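PDB 6YP6: NanS-p from Escherichia phage vB_EcoP_24B, which is a phage-encoded carbohydrate esterase of the NanS-p type, of which this region probably binds carbohydrate. Local coordinates for residues H131-K134 against N138-K141; A156-G161 against G173-P178. All blocks are in the same frame, centred on the assembly; numbering follows the deposited sequence.

Contact 1 of 2, residues H131-K134 against N138-K141; sequences HNAK and NNLK
Asn139 reaches across the connection of a beta hairpin, formed by antiparallel strands 125-130 and 140-147, and catches the backbone at Ala133; the two segments are the flanks of this hairpin connection at the edge of a seven-stranded sheet. The direct hydrogen bond runs from Ala133 N to Asn139 OD1 at 3.1 Å, with an N-H...O angle of 146°. The donor lies nearly on the line of the amide C=O, and Asn132 N stands close to the same oxygen, 3.3 Å from Asn139 OD1. The first torsion of Asn139 (chi1 -78°) sets CG beside the backbone N and brings OD1 to Ala133 N, while ND2 continues to Tyr118 OH, so both ends of this buried side chain are engaged.

Two waters add bridges. Water 1 donates to Asn132 OD1 and to Asn138 O, both at 2.7 Å, joining side chain to backbone. Water 2 donates to Ala133 O and takes a weak bond from Asn139 ND2. The far end of Asn132 is held from outside the loop, ND2 bonding to Thr182 OG1.

Van der Waals contact is modest. The His131 ring, its plane 53° from the Asn139 amide, passes that amide obliquely and also touches Pro185 and Val186. Ala133 points its methyl at the opposite flank, where CB lies 3.4 Å from Asn139 OD1 and 3.7 Å from Asn138 CB.

Contact 2 of 2, residues A156-G161 against G173-P178; sequences AFRFAG and GQDGTP
Arg158 and Asp175 meet as a two-pronged, end-on salt bridge, their side chains crossing at about a right angle. The guanidinium presents its NH1/NH2 edge, and each nitrogen takes its own carboxylate oxygen: Arg158 NH1 bonds to Asp175 OD1 at 2.8 Å and Arg158 NH2 to Asp175 OD2 at 2.9 Å. Both bonds are fairly straight, with N-H...O angles of 164° and 167°.

The two flat groups are not coplanar; their planes are turned 38° apart. Both oxygens stay near the guanidinium plane, so the twist is felt on the acid. OD1 is approached on its syn side, somewhat out of the carboxylate plane, whereas OD2 is met from above that plane. Arg158 extends from its strand with CG anti to the backbone N, then bends at chi3 to turn its nitrogen pair to the acid. Two bonds to separate oxygens restrain the rotation of both groups, and the paired charges probably favour the ionised forms.

Between the partners runs strand 166-171, antiparallel to both 152-159 and 174-180, so the bridge spans an intervening strand on one face of the sheet. Arg158 and Asp175 both touch Thr168 and Val170 of that middle strand. On the other side of strand 152-159 lies strand 71-79, where Gln72 touches Arg158, while Phe159 packs on Leu66 and Leu67 of helix 64-69.

Overall arrangement
Both contacts lie at the surface, and they hold different elements: contact 1 closes the loop between strands 125-130 and 140-147 at the edge of the seven-stranded sheet, whereas contact 2 joins strands 152-159 and 174-180 of the other sheet. They follow in series along the chain, strand 140-147 leading into 152-159; their centres are 18 Å apart, and their nearest atoms, about 7 Å apart, do not touch. Contact 1 includes one buried residue, Asn139, and relies on neutral amides, backbone groups and water. Contact 2 has no buried residue among its partners and depends on a single charged pair, burying 85 Å² against 253 Å² in contact 1.

Contact 1 of 2, residues H131-K134 against N138-K141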
ATOM      1  N   HIS A 131      -8.943   0.173  -6.069  1.00  7.09           N
ATOM      2  CA  HIS A 131     -10.245  -0.358  -5.662  1.00  7.91           C
ATOM      3  C   HIS A 131     -11.219   0.801  -5.459  1.00  7.64           C
ATOM      4  O   HIS A 131     -11.529   1.223  -4.340  1.00  8.93           O
ATOM      5  CB  HIS A 131     -10.086  -1.171  -4.393  1.00  8.51           C
ATOM      6  CG  HIS A 131     -11.302  -1.958  -4.010  1.00  9.19           C
ATOM      7  ND1 HIS A 131     -11.247  -2.962  -3.068  1.00 11.08           N
ATOM      8  CD2 HIS A 131     -12.589  -1.912  -4.434  1.00  9.59           C
ATOM      9  CE1 HIS A 131     -12.451  -3.489  -2.923  1.00 11.50           C
ATOM     10  NE2 HIS A 131     -13.286  -2.865  -3.730  1.00 11.16           N
ATOM     11  N   ASN A 132     -11.693   1.343  -6.575  1.00  7.97           N
ATOM     12  CA  ASN A 132     -12.597   2.482  -6.527  1.00  8.66           C
ATOM     13  C   ASN A 132     -13.928   2.199  -7.214  1.00  9.14           C
ATOM     14  O   ASN A 132     -14.732   3.124  -7.354  1.00 11.82           O
ATOM     15  CB  ASN A 132     -11.957   3.762  -7.073  1.00  9.33           C
ATOM     16  CG  ASN A 132     -11.863   3.765  -8.572  1.00  9.52           C
ATOM     17  OD1 ASN A 132     -11.694   2.733  -9.216  1.00  9.37           O
ATOM     18  ND2 ASN A 132     -11.962   4.954  -9.146  1.00 10.02           N
ATOM     19  N   ALA A 133     -14.207   0.948  -7.575  1.00  8.72           N
ATOM     20  CA  ALA A 133     -15.458   0.556  -8.196  1.00  8.91           C
ATOM     21  C   ALA A 133     -16.168  -0.476  -7.332  1.00  9.33           C
ATOM     22  O   ALA A 133     -15.551  -1.181  -6.543  1.00  9.76           O
ATOM     23  CB  ALA A 133     -15.207  -0.015  -9.596  1.00  9.51           C
ATOM     24  N   LYS A 134     -17.489  -0.572  -7.506  1.00  9.98           N
ATOM     25  CA  LYS A 134     -18.257  -1.558  -6.749  1.00 10.92           C
ATOM     26  C   LYS A 134     -17.836  -2.989  -7.070  1.00  9.91           C
ATOM     27  O   LYS A 134     -17.797  -3.834  -6.174  1.00 10.62           O
ATOM     28  CB  LYS A 134     -19.746  -1.394  -7.026  1.00 13.48           C
ATOM     29  CG  LYS A 134     -20.366  -0.150  -6.433  1.00 16.43           C
ATOM     30  CD  LYS A 134     -21.882  -0.176  -6.630  1.00 19.28           C
ATOM     31  CE  LYS A 134     -22.482   1.205  -6.792  1.00 21.19           C
ATOM     32  NZ  LYS A 134     -22.256   1.755  -8.160  1.00 23.00           N
ATOM     33  N   ASN A 138     -14.374  -3.408 -12.830  1.00 11.13           N
ATOM     34  CA  ASN A 138     -14.323  -1.990 -13.168  1.00 11.01           C
ATOM     35  C   ASN A 138     -13.289  -1.196 -12.377  1.00 10.34           C
ATOM     36  O   ASN A 138     -13.194   0.023 -12.563  1.00 10.95           O
ATOM     37  CB  ASN A 138     -15.703  -1.361 -12.970  1.00 12.22           C
ATOM     38  CG  ASN A 138     -16.723  -1.906 -13.934  1.00 14.01           C
ATOM     39  OD1 ASN A 138     -16.413  -2.207 -15.087  1.00 15.03           O
ATOM     40  ND2 ASN A 138     -17.945  -2.051 -13.466  1.00 14.61           N
ATOM     41  N   ASN A 139     -12.516  -1.840 -11.507  1.00  9.37           N
ATOM     42  CA  ASN A 139     -11.444  -1.131 -10.821  1.00  9.34           C
ATOM     43  C   ASN A 139     -10.412  -0.651 -11.840  1.00  9.74           C
ATOM     44  O   ASN A 139     -10.179  -1.291 -12.870  1.00 11.52           O
ATOM     45  CB  ASN A 139     -10.761  -2.059  -9.819  1.00  8.65           C
ATOM     46  CG  ASN A 139     -11.554  -2.236  -8.542  1.00  8.22           C
ATOM     47  OD1 ASN A 139     -12.458  -1.463  -8.236  1.00  9.12           O
ATOM     48  ND2 ASN A 139     -11.216  -3.278  -7.793  1.00  8.83           N
ATOM     49  N   LEU A 140      -9.796   0.492 -11.550  0.50 10.05           N
ATOM     50  CA  LEU A 140      -8.811   1.052 -12.463  0.50 10.85           C
ATOM     51  C   LEU A 140      -7.497   0.296 -12.334  0.50 10.03           C
ATOM     52  O   LEU A 140      -7.029   0.027 -11.221  0.50 10.30           O
ATOM     53  CB  LEU A 140      -8.567   2.529 -12.170  0.50 12.69           C
ATOM     54  CG  LEU A 140      -9.709   3.505 -12.435  0.50 14.07           C
ATOM     55  CD1 LEU A 140      -9.205   4.925 -12.234  0.50 14.78           C
ATOM     56  CD2 LEU A 140     -10.283   3.324 -13.823  0.50 14.55           C
ATOM     57  N   LYS A 141      -6.896  -0.027 -13.474  1.00  9.44           N
ATOM     58  CA  LYS A 141      -5.526  -0.525 -13.494  1.00  9.18           C
ATOM     59  C   LYS A 141      -4.606   0.697 -13.531  1.00  8.63           C
ATOM     60  O   LYS A 141      -4.645   1.492 -14.478  1.00 10.47           O
ATOM     61  CB  LYS A 141      -5.265  -1.451 -14.674  1.00 10.96           C
ATOM     62  CG  LYS A 141      -3.823  -1.959 -14.692  1.00 13.03           C
ATOM     63  CD  LYS A 141      -3.478  -2.783 -15.916  1.00 16.07           C
ATOM     64  CE  LYS A 141      -3.970  -4.202 -15.819  1.00 18.03           C
ATOM     65  NZ  LYS A 141      -3.634  -4.951 -17.069  1.00 18.90           N
TER
HETATM   66  O   HOH W   1     -12.931   2.547 -11.604  1.00 13.88           O
HETATM   67  O   HOH W   2     -14.189  -3.639  -6.775  1.00 12.65           O

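Contact 2 of 2, residues A156-G161 against G173-P178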
ATOM      1  N   ALA A 156       5.246   3.896  -5.355  1.00  7.63           N
ATOM      2  CA  ALA A 156       4.917   5.107  -4.626  1.00  7.74           C
ATOM      3  C   ALA A 156       3.694   5.739  -5.263  1.00  7.39           C
ATOM      4  O   ALA A 156       3.390   5.509  -6.441  1.00  7.91           O
ATOM      5  CB  ALA A 156       6.082   6.092  -4.580  1.00  8.21           C
ATOM      6  N   PHE A 157       3.009   6.549  -4.460  1.00  7.52           N
ATOM      7  CA  PHE A 157       1.865   7.349  -4.890  1.00  7.67           C
ATOM      8  C   PHE A 157       2.188   8.773  -4.480  1.00  8.06           C
ATOM      9  O   PHE A 157       2.261   9.071  -3.288  1.00  8.40           O
ATOM     10  CB  PHE A 157       0.589   6.835  -4.238  1.00  8.09           C
ATOM     11  CG  PHE A 157       0.295   5.424  -4.620  1.00  8.17           C
ATOM     12  CD1 PHE A 157      -0.374   5.147  -5.800  1.00  9.33           C
ATOM     13  CD2 PHE A 157       0.750   4.372  -3.855  1.00  8.54           C
ATOM     14  CE1 PHE A 157      -0.617   3.844  -6.191  1.00  9.96           C
ATOM     15  CE2 PHE A 157       0.496   3.067  -4.234  1.00  9.82           C
ATOM     16  CZ  PHE A 157      -0.184   2.805  -5.412  1.00 10.22           C
ATOM     17  N   ARG A 158       2.435   9.629  -5.465  1.00  8.28           N
ATOM     18  CA  ARG A 158       2.898  10.990  -5.243  1.00  8.50           C
ATOM     19  C   ARG A 158       1.729  11.964  -5.297  1.00  8.50           C
ATOM     20  O   ARG A 158       0.987  12.008  -6.288  1.00  9.04           O
ATOM     21  CB  ARG A 158       3.965  11.389  -6.269  1.00  9.25           C
ATOM     22  CG  ARG A 158       4.631  12.720  -5.957  1.00 10.18           C
ATOM     23  CD  ARG A 158       5.808  13.046  -6.889  1.00 11.25           C
ATOM     24  NE  ARG A 158       5.344  13.226  -8.261  1.00 11.65           N
ATOM     25  CZ  ARG A 158       5.657  12.455  -9.300  1.00 10.99           C
ATOM     26  NH1 ARG A 158       6.508  11.436  -9.184  1.00 11.43           N
ATOM     27  NH2 ARG A 158       5.104  12.715 -10.473  1.00 11.50           N
ATOM     28  N   PHE A 159       1.583  12.750  -4.230  1.00  8.81           N
ATOM     29  CA  PHE A 159       0.595  13.811  -4.088  1.00  9.24           C
ATOM     30  C   PHE A 159       1.277  15.146  -4.380  1.00 10.59           C
ATOM     31  O   PHE A 159       2.393  15.396  -3.928  1.00 11.10           O
ATOM     32  CB  PHE A 159       0.029  13.810  -2.660  1.00  9.26           C
ATOM     33  CG  PHE A 159      -0.872  12.630  -2.347  1.00  9.55           C
ATOM     34  CD1 PHE A 159      -0.353  11.345  -2.194  1.00  9.73           C
ATOM     35  CD2 PHE A 159      -2.233  12.806  -2.211  1.00 10.67           C
ATOM     36  CE1 PHE A 159      -1.173  10.273  -1.927  1.00 10.39           C
ATOM     37  CE2 PHE A 159      -3.061  11.732  -1.921  1.00 11.10           C
ATOM     38  CZ  PHE A 159      -2.531  10.471  -1.784  1.00 10.84           C
ATOM     39  N   ALA A 160       0.599  16.003  -5.143  1.00 12.14           N
ATOM     40  CA  ALA A 160       1.212  17.232  -5.634  1.00 13.89           C
ATOM     41  C   ALA A 160       1.063  18.410  -4.689  1.00 14.10           C
ATOM     42  O   ALA A 160       1.817  19.384  -4.806  1.00 15.75           O
ATOM     43  CB  ALA A 160       0.597  17.628  -6.981  1.00 15.40           C
ATOM     44  N   GLY A 161       0.119  18.362  -3.775  1.00 13.07           N
ATOM     45  CA  GLY A 161      -0.134  19.483  -2.897  1.00 12.52           C
ATOM     46  C   GLY A 161      -1.244  20.361  -3.438  1.00 12.29           C
ATOM     47  O   GLY A 161      -1.913  20.054  -4.430  1.00 12.59           O
ATOM     48  N   GLY A 173      10.529   3.391  -9.896  1.00  9.79           N
ATOM     49  CA  GLY A 173      11.232   4.639 -10.124  1.00 10.23           C
ATOM     50  C   GLY A 173      10.775   5.440 -11.317  1.00 11.28           C
ATOM     51  O   GLY A 173      11.380   6.478 -11.609  1.00 12.18           O
ATOM     52  N   GLN A 174       9.732   5.007 -12.014  1.00 11.10           N
ATOM     53  CA  GLN A 174       9.236   5.721 -13.178  1.00 11.67           C
ATOM     54  C   GLN A 174       7.759   6.016 -13.021  1.00 10.27           C
ATOM     55  O   GLN A 174       6.970   5.124 -12.712  1.00 10.11           O
ATOM     56  CB  GLN A 174       9.474   4.891 -14.432  1.00 14.48           C
ATOM     57  CG  GLN A 174       9.231   5.612 -15.707  1.00 17.36           C
ATOM     58  CD  GLN A 174       9.834   4.859 -16.872  1.00 20.02           C
ATOM     59  OE1 GLN A 174      11.044   4.631 -16.919  1.00 21.38           O
ATOM     60  NE2 GLN A 174       8.992   4.440 -17.802  1.00 21.11           N
ATOM     61  N   ASP A 175       7.390   7.266 -13.258  1.00  9.52           N
ATOM     62  CA  ASP A 175       5.987   7.632 -13.186  1.00 10.12           C
ATOM     63  C   ASP A 175       5.160   6.805 -14.164  1.00 10.75           C
ATOM     64  O   ASP A 175       5.544   6.593 -15.324  1.00 12.29           O
ATOM     65  CB  ASP A 175       5.760   9.099 -13.551  1.00 10.27           C
ATOM     66  CG  ASP A 175       6.211  10.077 -12.488  1.00 10.09           C
ATOM     67  OD1 ASP A 175       6.659   9.652 -11.390  1.00 10.46           O
ATOM     68  OD2 ASP A 175       6.095  11.303 -12.773  1.00 10.78           O
ATOM     69  N   GLY A 176       3.988   6.380 -13.699  1.00 10.35           N
ATOM     70  CA  GLY A 176       2.913   5.941 -14.548  1.00  9.95           C
ATOM     71  C   GLY A 176       1.923   7.057 -14.810  1.00  9.59           C
ATOM     72  O   GLY A 176       2.203   8.246 -14.583  1.00 10.56           O
ATOM     73  N   THR A 177       0.745   6.685 -15.269  1.00  9.21           N
ATOM     74  CA  THR A 177      -0.243   7.680 -15.677  1.00  9.36           C
ATOM     75  C   THR A 177      -0.899   8.304 -14.453  1.00  8.30           C
ATOM     76  O   THR A 177      -1.377   7.579 -13.573  1.00  8.02           O
ATOM     77  CB  THR A 177      -1.297   7.011 -16.556  1.00 11.15           C
ATOM     78  OG1 THR A 177      -0.643   6.362 -17.649  1.00 13.01           O
ATOM     79  CG2 THR A 177      -2.305   8.010 -17.088  1.00 12.17           C
ATOM     80  N   PRO A 178      -0.965   9.634 -14.366  1.00  8.57           N
ATOM     81  CA  PRO A 178      -1.688  10.253 -13.246  1.00  8.72           C
ATOM     82  C   PRO A 178      -3.140   9.807 -13.229  1.00  8.03           C
ATOM     83  O   PRO A 178      -3.743   9.534 -14.271  1.00  8.27           O
ATOM     84  CB  PRO A 178      -1.567  11.756 -13.533  1.00 10.06           C
ATOM     85  CG  PRO A 178      -0.344  11.868 -14.366  1.00 10.87           C
ATOM     86  CD  PRO A 178      -0.307  10.646 -15.224  1.00  9.98           C
TER